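Local coordinates for chemotaxis signal transduction protein (Thermoanaerobacter tengcongensis, PDB 2QDL) that acts as the CheW scaffolding protein of bacterial chemotaxis, probably coupling chemoreceptors to the histidine kinase CheA, at residues A[63-66]-A[67-70]. Numbering follows the deposited sequence.
Sequences VIDL and KKRF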
loop_
_atom_site.group_PDB
_atom_site.type_symbol
_atom_site.label_atom_id
_atom_site.label_comp_id
_atom_site.label_asym_id
_atom_site.label_seq_id
_atom_site.Cartn_x
_atom_site.Cartn_y
_atom_site.Cartn_z
ATOM N N VAL A 63 9.518 -5.890 3.685
ATOM C CA VAL A 63 8.074 -5.946 3.796
ATOM C C VAL A 63 7.596 -5.208 5.043
ATOM O O VAL A 63 8.057 -5.446 6.130
ATOM C CB VAL A 63 7.542 -7.390 3.828
ATOM C CG1 VAL A 63 6.011 -7.377 3.765
ATOM C CG2 VAL A 63 8.123 -8.191 2.676
ATOM N N ILE A 64 6.671 -4.278 4.840
ATOM C CA ILE A 64 6.083 -3.515 5.931
ATOM C C ILE A 64 4.689 -4.065 6.239
ATOM O O ILE A 64 3.910 -4.422 5.331
ATOM C CB ILE A 64 6.038 -1.986 5.578
ATOM C CG1 ILE A 64 5.340 -1.167 6.652
ATOM C CG2 ILE A 64 5.273 -1.743 4.315
ATOM C CD1 ILE A 64 5.742 0.303 6.601
ATOM N N ASP A 65 4.400 -4.139 7.534
ATOM C CA ASP A 65 3.072 -4.401 8.023
ATOM C C ASP A 65 2.423 -3.038 8.193
ATOM O O ASP A 65 2.811 -2.277 9.080
ATOM C CB ASP A 65 3.102 -5.235 9.330
ATOM C CG ASP A 65 1.678 -5.532 9.874
ATOM O OD1 ASP A 65 0.839 -4.601 9.912
ATOM O OD2 ASP A 65 1.407 -6.667 10.289
ATOM N N LEU A 66 1.480 -2.711 7.296
ATOM C CA LEU A 66 0.778 -1.406 7.287
ATOM C C LEU A 66 -0.042 -1.133 8.545
ATOM O O LEU A 66 -0.133 0.010 8.984
ATOM C CB LEU A 66 -0.123 -1.261 6.042
ATOM C CG LEU A 66 0.563 -1.312 4.672
ATOM C CD1 LEU A 66 -0.475 -1.203 3.552
ATOM C CD2 LEU A 66 1.633 -0.199 4.534
ATOM N N LYS A 67 -0.654 -2.163 9.120
ATOM C CA LYS A 67 -1.418 -2.001 10.370
ATOM C C LYS A 67 -0.529 -1.523 11.500
ATOM O O LYS A 67 -0.933 -0.639 12.256
ATOM C CB LYS A 67 -2.106 -3.291 10.774
ATOM C CG LYS A 67 -3.202 -3.758 9.810
ATOM C CD LYS A 67 -3.658 -5.140 10.227
ATOM C CE LYS A 67 -4.274 -5.866 9.061
ATOM N NZ LYS A 67 -4.523 -7.307 9.345
ATOM N N LYS A 68 0.694 -2.066 11.573
ATOM C CA LYS A 68 1.678 -1.651 12.571
ATOM C C LYS A 68 2.236 -0.261 12.257
ATOM O O LYS A 68 2.467 0.561 13.166
ATOM C CB LYS A 68 2.813 -2.663 12.653
ATOM C CG LYS A 68 2.365 -4.040 13.017
ATOM C CD LYS A 68 3.577 -4.982 13.201
ATOM C CE LYS A 68 3.096 -6.382 13.425
ATOM N NZ LYS A 68 4.241 -7.279 13.563
ATOM N N ARG A 69 2.417 0.018 10.972
ATOM C CA ARG A 69 2.830 1.354 10.539
ATOM C C ARG A 69 1.768 2.431 10.827
ATOM O O ARG A 69 2.108 3.536 11.279
ATOM C CB ARG A 69 3.193 1.331 9.043
ATOM C CG ARG A 69 3.820 2.592 8.525
ATOM C CD ARG A 69 5.014 2.997 9.418
ATOM N NE ARG A 69 6.024 3.812 8.746
ATOM C CZ ARG A 69 6.778 4.707 9.378
ATOM N NH1 ARG A 69 6.635 4.895 10.677
ATOM N NH2 ARG A 69 7.684 5.402 8.719
ATOM N N PHE A 70 0.493 2.106 10.565
ATOM C CA PHE A 70 -0.609 3.057 10.730
ATOM C C PHE A 70 -1.269 3.047 12.130
ATOM O O PHE A 70 -1.908 4.003 12.508
ATOM C CB PHE A 70 -1.691 2.816 9.657
ATOM C CG PHE A 70 -1.200 2.899 8.236
ATOM C CD1 PHE A 70 -0.041 3.601 7.908
ATOM C CD2 PHE A 70 -1.908 2.267 7.215
ATOM C CE1 PHE A 70 0.385 3.672 6.616
ATOM C CE2 PHE A 70 -1.467 2.333 5.908
ATOM C CZ PHE A 70 -0.321 3.061 5.602
#
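Lys67 sets its CB 3.3 Å from Asp65 OD1 as the chain passes from strand to helix and winds into one short helical turn; its extended side chain then runs off to a salt bridge with Asp98. Asp65 is the N-cap: the backbone N of Lys68 donates to its OD1 at 3.0 Å, reaching the oxygen from above the carboxylate plane, 44° out of it. The Asp65 carboxylate can bend forward over the turn because CG stands opposite the backbone N (chi1 -180°). The Lys68 chain crosses it at about a right angle, CG 3.5 Å from Asp65 CG, on its way to a salt bridge with Glu51. With an alanine in place of Asp65, the backbone N-H of Lys68 would probably lose its side-chain acceptor and the first turn its cap. Arg69 N bonds to Asp65 O (3.0 Å), while its CG packs 3.6 Å from Ile64 CD1 before the guanidinium makes a cation-pi contact with Phe49, and NE a hydrogen bond to Leu144 O. Phe70 N donates to Leu66 O at 2.7 Å; CE2 of its ring lies 3.8 Å from Leu66 CB, with Leu66 C over one face. The turn follows strand 59-65, parallel neighbour of strand 91-106 in the barrel, with Leu66 and Phe70 both against Ile139 of strand 134-139.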